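Local coordinates for protein RNA-dependent RNA Polymerase (PDB 6TZ0) that catalyses RNA-templated RNA synthesis, probably making the viral plus strands by fully conservative transcription and the complementary minus strands after core assembly, at residues A[1018-1031]-A[1195-1209]. Sequence-based numbering, arbitrary orientation.
Sequences ALHLYEFEVEDVTV and GKRLGMVLHPGLIAY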
loop_
_atom_site.group_PDB
_atom_site.type_symbol
_atom_site.label_atom_id
_atom_site.label_comp_id
_atom_site.label_asym_id
_atom_site.label_seq_id
_atom_site.Cartn_x
_atom_site.Cartn_y
_atom_site.Cartn_z
ATOM N N ALA A 1018 28.673 37.320 -7.196
ATOM C CA ALA A 1018 29.843 37.532 -8.034
ATOM C C ALA A 1018 30.431 36.218 -8.515
ATOM O O ALA A 1018 31.225 36.216 -9.460
ATOM C CB ALA A 1018 30.904 38.326 -7.275
ATOM N N LEU A 1019 30.046 35.101 -7.890
ATOM C CA LEU A 1019 30.496 33.782 -8.308
ATOM C C LEU A 1019 29.902 33.344 -9.637
ATOM O O LEU A 1019 30.377 32.361 -10.207
ATOM C CB LEU A 1019 30.155 32.743 -7.242
ATOM C CG LEU A 1019 30.888 32.852 -5.907
ATOM C CD1 LEU A 1019 30.398 31.799 -4.939
ATOM C CD2 LEU A 1019 32.387 32.739 -6.110
ATOM N N HIS A 1020 28.878 34.029 -10.144
ATOM C CA HIS A 1020 28.375 33.694 -11.467
ATOM C C HIS A 1020 29.258 34.224 -12.585
ATOM O O HIS A 1020 29.079 33.815 -13.732
ATOM C CB HIS A 1020 26.957 34.230 -11.677
ATOM C CG HIS A 1020 25.943 33.659 -10.736
ATOM N ND1 HIS A 1020 25.535 34.319 -9.600
ATOM C CD2 HIS A 1020 25.281 32.480 -10.742
ATOM C CE1 HIS A 1020 24.649 33.583 -8.957
ATOM N NE2 HIS A 1020 24.478 32.459 -9.628
ATOM N N LEU A 1021 30.218 35.095 -12.281
ATOM C CA LEU A 1021 30.965 35.802 -13.318
ATOM C C LEU A 1021 32.184 34.982 -13.739
ATOM O O LEU A 1021 33.318 35.218 -13.327
ATOM C CB LEU A 1021 31.359 37.187 -12.828
ATOM C CG LEU A 1021 30.172 38.045 -12.398
ATOM C CD1 LEU A 1021 30.609 39.420 -11.950
ATOM C CD2 LEU A 1021 29.180 38.144 -13.510
ATOM N N TYR A 1022 31.922 33.994 -14.589
ATOM C CA TYR A 1022 32.963 33.140 -15.133
ATOM C C TYR A 1022 32.576 32.717 -16.540
ATOM O O TYR A 1022 31.400 32.513 -16.839
ATOM C CB TYR A 1022 33.213 31.916 -14.239
ATOM C CG TYR A 1022 32.048 30.972 -14.053
ATOM C CD1 TYR A 1022 31.132 31.164 -13.037
ATOM C CD2 TYR A 1022 31.896 29.862 -14.864
ATOM C CE1 TYR A 1022 30.077 30.300 -12.856
ATOM C CE2 TYR A 1022 30.847 28.998 -14.696
ATOM C CZ TYR A 1022 29.947 29.217 -13.689
ATOM O OH TYR A 1022 28.906 28.341 -13.528
ATOM N N GLU A 1023 33.578 32.586 -17.406
ATOM C CA GLU A 1023 33.349 32.192 -18.787
ATOM C C GLU A 1023 34.400 31.200 -19.253
ATOM O O GLU A 1023 35.380 30.917 -18.564
ATOM C CB GLU A 1023 33.304 33.400 -19.727
ATOM C CG GLU A 1023 31.935 34.022 -19.792
ATOM C CD GLU A 1023 30.944 33.095 -20.479
ATOM O OE1 GLU A 1023 31.351 32.392 -21.429
ATOM O OE2 GLU A 1023 29.771 33.042 -20.060
ATOM N N PHE A 1024 34.170 30.675 -20.453
ATOM C CA PHE A 1024 34.932 29.565 -21.004
ATOM C C PHE A 1024 35.236 29.862 -22.459
ATOM O O PHE A 1024 34.317 30.030 -23.264
ATOM C CB PHE A 1024 34.154 28.253 -20.880
ATOM C CG PHE A 1024 34.029 27.761 -19.479
ATOM C CD1 PHE A 1024 35.024 26.988 -18.913
ATOM C CD2 PHE A 1024 32.936 28.109 -18.708
ATOM C CE1 PHE A 1024 34.914 26.544 -17.616
ATOM C CE2 PHE A 1024 32.825 27.673 -17.411
ATOM C CZ PHE A 1024 33.812 26.891 -16.864
ATOM N N GLU A 1025 36.516 29.913 -22.795
ATOM C CA GLU A 1025 36.952 30.170 -24.155
ATOM C C GLU A 1025 37.332 28.860 -24.823
ATOM O O GLU A 1025 37.793 27.923 -24.171
ATOM C CB GLU A 1025 38.129 31.142 -24.174
ATOM C CG GLU A 1025 37.772 32.515 -23.660
ATOM C CD GLU A 1025 38.939 33.470 -23.699
ATOM O OE1 GLU A 1025 40.058 33.027 -24.030
ATOM O OE2 GLU A 1025 38.741 34.665 -23.396
ATOM N N VAL A 1026 37.142 28.804 -26.134
ATOM C CA VAL A 1026 37.338 27.578 -26.891
ATOM C C VAL A 1026 38.738 27.581 -27.488
ATOM O O VAL A 1026 39.092 28.477 -28.260
ATOM C CB VAL A 1026 36.271 27.431 -27.984
ATOM C CG1 VAL A 1026 36.533 26.196 -28.817
ATOM C CG2 VAL A 1026 34.893 27.379 -27.361
ATOM N N GLU A 1027 39.531 26.581 -27.130
ATOM C CA GLU A 1027 40.847 26.380 -27.709
ATOM C C GLU A 1027 40.743 25.482 -28.935
ATOM O O GLU A 1027 39.737 24.815 -29.166
ATOM C CB GLU A 1027 41.793 25.768 -26.682
ATOM C CG GLU A 1027 42.162 26.685 -25.534
ATOM C CD GLU A 1027 43.041 25.994 -24.510
ATOM O OE1 GLU A 1027 43.192 24.761 -24.599
ATOM O OE2 GLU A 1027 43.603 26.681 -23.634
ATOM N N ASP A 1028 41.809 25.465 -29.730
ATOM C CA ASP A 1028 41.877 24.627 -30.916
ATOM C C ASP A 1028 42.428 23.232 -30.628
ATOM O O ASP A 1028 42.677 22.468 -31.565
ATOM C CB ASP A 1028 42.701 25.321 -32.000
ATOM C CG ASP A 1028 44.058 25.765 -31.503
ATOM O OD1 ASP A 1028 44.319 25.656 -30.287
ATOM O OD2 ASP A 1028 44.871 26.220 -32.333
ATOM N N VAL A 1029 42.608 22.886 -29.359
ATOM C CA VAL A 1029 43.043 21.559 -28.950
ATOM C C VAL A 1029 41.805 20.694 -28.767
ATOM O O VAL A 1029 40.903 21.047 -28.000
ATOM C CB VAL A 1029 43.873 21.618 -27.659
ATOM C CG1 VAL A 1029 44.211 20.223 -27.178
ATOM C CG2 VAL A 1029 45.133 22.421 -27.881
ATOM N N THR A 1030 41.753 19.569 -29.474
ATOM C CA THR A 1030 40.654 18.625 -29.339
ATOM C C THR A 1030 40.944 17.680 -28.184
ATOM O O THR A 1030 42.037 17.116 -28.099
ATOM C CB THR A 1030 40.446 17.830 -30.626
ATOM O OG1 THR A 1030 41.618 17.059 -30.906
ATOM C CG2 THR A 1030 40.181 18.760 -31.786
ATOM N N VAL A 1031 39.975 17.529 -27.284
ATOM C CA VAL A 1031 40.149 16.602 -26.177
ATOM C C VAL A 1031 40.033 15.169 -26.681
ATOM O O VAL A 1031 39.444 14.885 -27.730
ATOM C CB VAL A 1031 39.130 16.878 -25.060
ATOM C CG1 VAL A 1031 39.335 18.256 -24.490
ATOM C CG2 VAL A 1031 37.722 16.726 -25.576
ATOM N N GLY A 1195 33.911 19.030 -29.236
ATOM C CA GLY A 1195 35.059 18.264 -28.800
ATOM C C GLY A 1195 36.342 19.038 -28.608
ATOM O O GLY A 1195 37.420 18.443 -28.678
ATOM N N LYS A 1196 36.266 20.338 -28.356
ATOM C CA LYS A 1196 37.433 21.177 -28.132
ATOM C C LYS A 1196 37.662 21.397 -26.643
ATOM O O LYS A 1196 36.752 21.269 -25.822
ATOM C CB LYS A 1196 37.266 22.522 -28.832
ATOM C CG LYS A 1196 37.190 22.449 -30.338
ATOM C CD LYS A 1196 38.537 22.126 -30.938
ATOM C CE LYS A 1196 38.492 22.210 -32.450
ATOM N NZ LYS A 1196 39.804 21.905 -33.076
ATOM N N ARG A 1197 38.900 21.738 -26.300
ATOM C CA ARG A 1197 39.253 21.986 -24.911
ATOM C C ARG A 1197 38.898 23.417 -24.531
ATOM O O ARG A 1197 39.076 24.345 -25.322
ATOM C CB ARG A 1197 40.743 21.721 -24.685
ATOM C CG ARG A 1197 41.170 21.781 -23.229
ATOM C CD ARG A 1197 42.617 21.401 -23.016
ATOM N NE ARG A 1197 43.547 22.382 -23.558
ATOM C CZ ARG A 1197 44.862 22.209 -23.600
ATOM N NH1 ARG A 1197 45.399 21.096 -23.127
ATOM N NH2 ARG A 1197 45.641 23.153 -24.105
ATOM N N LEU A 1198 38.391 23.595 -23.318
ATOM C CA LEU A 1198 37.984 24.904 -22.838
ATOM C C LEU A 1198 39.063 25.535 -21.971
ATOM O O LEU A 1198 39.896 24.854 -21.372
ATOM C CB LEU A 1198 36.679 24.805 -22.049
ATOM C CG LEU A 1198 35.473 24.364 -22.870
ATOM C CD1 LEU A 1198 34.255 24.198 -21.987
ATOM C CD2 LEU A 1198 35.207 25.355 -23.978
ATOM N N GLY A 1199 39.035 26.863 -21.918
ATOM C CA GLY A 1199 39.890 27.629 -21.035
ATOM C C GLY A 1199 39.071 28.609 -20.224
ATOM O O GLY A 1199 38.317 29.402 -20.789
ATOM N N MET A 1200 39.200 28.566 -18.904
ATOM C CA MET A 1200 38.319 29.318 -18.023
ATOM C C MET A 1200 38.930 30.672 -17.686
ATOM O O MET A 1200 40.106 30.757 -17.325
ATOM C CB MET A 1200 38.045 28.530 -16.742
ATOM C CG MET A 1200 36.981 29.147 -15.851
ATOM S SD MET A 1200 36.618 28.158 -14.393
ATOM C CE MET A 1200 38.046 28.525 -13.393
ATOM N N VAL A 1201 38.126 31.724 -17.805
ATOM C CA VAL A 1201 38.507 33.064 -17.382
ATOM C C VAL A 1201 37.597 33.481 -16.236
ATOM O O VAL A 1201 36.420 33.108 -16.196
ATOM C CB VAL A 1201 38.453 34.075 -18.549
ATOM C CG1 VAL A 1201 39.514 33.739 -19.569
ATOM C CG2 VAL A 1201 37.103 34.049 -19.226
ATOM N N LEU A 1202 38.155 34.222 -15.285
ATOM C CA LEU A 1202 37.436 34.625 -14.089
ATOM C C LEU A 1202 37.433 36.140 -13.969
ATOM O O LEU A 1202 38.200 36.842 -14.629
ATOM C CB LEU A 1202 38.054 34.009 -12.830
ATOM C CG LEU A 1202 37.996 32.485 -12.726
ATOM C CD1 LEU A 1202 38.697 31.997 -11.484
ATOM C CD2 LEU A 1202 36.571 31.999 -12.737
ATOM N N HIS A 1203 36.552 36.631 -13.116
ATOM C CA HIS A 1203 36.353 38.035 -12.803
ATOM C C HIS A 1203 37.148 38.396 -11.553
ATOM O O HIS A 1203 37.247 37.581 -10.632
ATOM C CB HIS A 1203 34.864 38.311 -12.602
ATOM C CG HIS A 1203 34.505 39.759 -12.470
ATOM N ND1 HIS A 1203 34.277 40.358 -11.254
ATOM C CD2 HIS A 1203 34.340 40.728 -13.399
ATOM C CE1 HIS A 1203 33.980 41.631 -11.437
ATOM N NE2 HIS A 1203 34.013 41.882 -12.732
ATOM N N PRO A 1204 37.773 39.578 -11.522
ATOM C CA PRO A 1204 38.555 39.963 -10.334
ATOM C C PRO A 1204 37.714 40.132 -9.083
ATOM O O PRO A 1204 38.223 39.943 -7.971
ATOM C CB PRO A 1204 39.205 41.284 -10.764
ATOM C CG PRO A 1204 39.251 41.214 -12.239
ATOM C CD PRO A 1204 38.010 40.493 -12.649
ATOM N N GLY A 1205 36.435 40.471 -9.236
ATOM C CA GLY A 1205 35.522 40.445 -8.113
ATOM C C GLY A 1205 35.254 39.051 -7.590
ATOM O O GLY A 1205 35.041 38.875 -6.390
ATOM N N LEU A 1206 35.281 38.044 -8.466
ATOM C CA LEU A 1206 35.143 36.664 -8.007
ATOM C C LEU A 1206 36.350 36.244 -7.180
ATOM O O LEU A 1206 36.198 35.602 -6.135
ATOM C CB LEU A 1206 34.946 35.731 -9.203
ATOM C CG LEU A 1206 34.506 34.269 -9.043
ATOM C CD1 LEU A 1206 33.724 33.883 -10.269
ATOM C CD2 LEU A 1206 35.662 33.294 -8.870
ATOM N N ILE A 1207 37.553 36.619 -7.627
ATOM C CA ILE A 1207 38.773 36.340 -6.874
ATOM C C ILE A 1207 38.755 37.078 -5.543
ATOM O O ILE A 1207 39.119 36.519 -4.500
ATOM C CB ILE A 1207 40.006 36.721 -7.714
ATOM C CG1 ILE A 1207 39.981 36.000 -9.061
ATOM C CG2 ILE A 1207 41.285 36.388 -6.980
ATOM C CD1 ILE A 1207 39.984 34.502 -8.947
ATOM N N ALA A 1208 38.293 38.331 -5.556
ATOM C CA ALA A 1208 38.215 39.127 -4.337
ATOM C C ALA A 1208 37.166 38.593 -3.374
ATOM O O ALA A 1208 37.318 38.732 -2.158
ATOM C CB ALA A 1208 37.917 40.583 -4.689
ATOM N N TYR A 1209 36.102 37.985 -3.892
ATOM C CA TYR A 1209 35.097 37.397 -3.021
ATOM C C TYR A 1209 35.560 36.068 -2.447
ATOM O O TYR A 1209 35.204 35.729 -1.315
ATOM C CB TYR A 1209 33.782 37.212 -3.780
ATOM C CG TYR A 1209 32.665 36.694 -2.909
ATOM C CD1 TYR A 1209 32.007 37.536 -2.025
ATOM C CD2 TYR A 1209 32.282 35.360 -2.955
ATOM C CE1 TYR A 1209 31.000 37.068 -1.214
ATOM C CE2 TYR A 1209 31.272 34.882 -2.148
ATOM C CZ TYR A 1209 30.635 35.743 -1.281
ATOM O OH TYR A 1209 29.628 35.276 -0.476
#
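Glu1023 and Val1201 illustrate how two antiparallel strands distant in sequence are joined first by their backbones: each N-H reaches the other's carbonyl, and Glu1025 and Gly1199 repeat the exchange, with Glu1025 N 2.7 Å from Gly1199 O. One further bond runs from Glu1027 N to Arg1197 O. There the pairing breaks step, since Arg1197 N turns to Val1029 O at 2.7 Å, and Val1031 N bonds Gly1195 O; the two-residue shift is a beta bulge, placed where the chain turns a corner at Asp1028.

A salt bridge lies beside the bulge. Arg1197 grips Glu1027 side-on, NE and NH2 converging on the single oxygen OE1, with NE to OE1 at 2.6 Å. That oxygen lies in the guanidinium plane, although the carboxylate is turned 65° from it; a methyl of Val1029, CG1, sits over one guanidinium face, 4.1 Å above it. The second carboxylate oxygen of Glu1027 pairs with Arg1163.

Within the C-terminal region of the polymerase, strand 1022-1027 is an outer strand of a small mixed sheet, with 1196-1202 central and 1162-1163 beyond.

Apolar contacts gather on the face carrying Phe1024, Leu1198 and Met1200, toward helix 1174-1188. With CG anti to the backbone N (chi1 -172°) and the chain extended through chi2, Met1200 runs alongside Phe1024 and brings its sulfur obliquely to the ring in a Met-aromatic contact, Met1200 SD to Phe1024 CZ 3.9 Å; His1185 stacks on the same ring. Past the strands, Leu1021 CD1 sits over the His1203 ring in a CH-pi contact, 3.9 Å from its centroid, while Leu1019 CD2 crosses to Leu1206 CG at 3.9 Å and also meets Tyr1209 on helix 1204-1211.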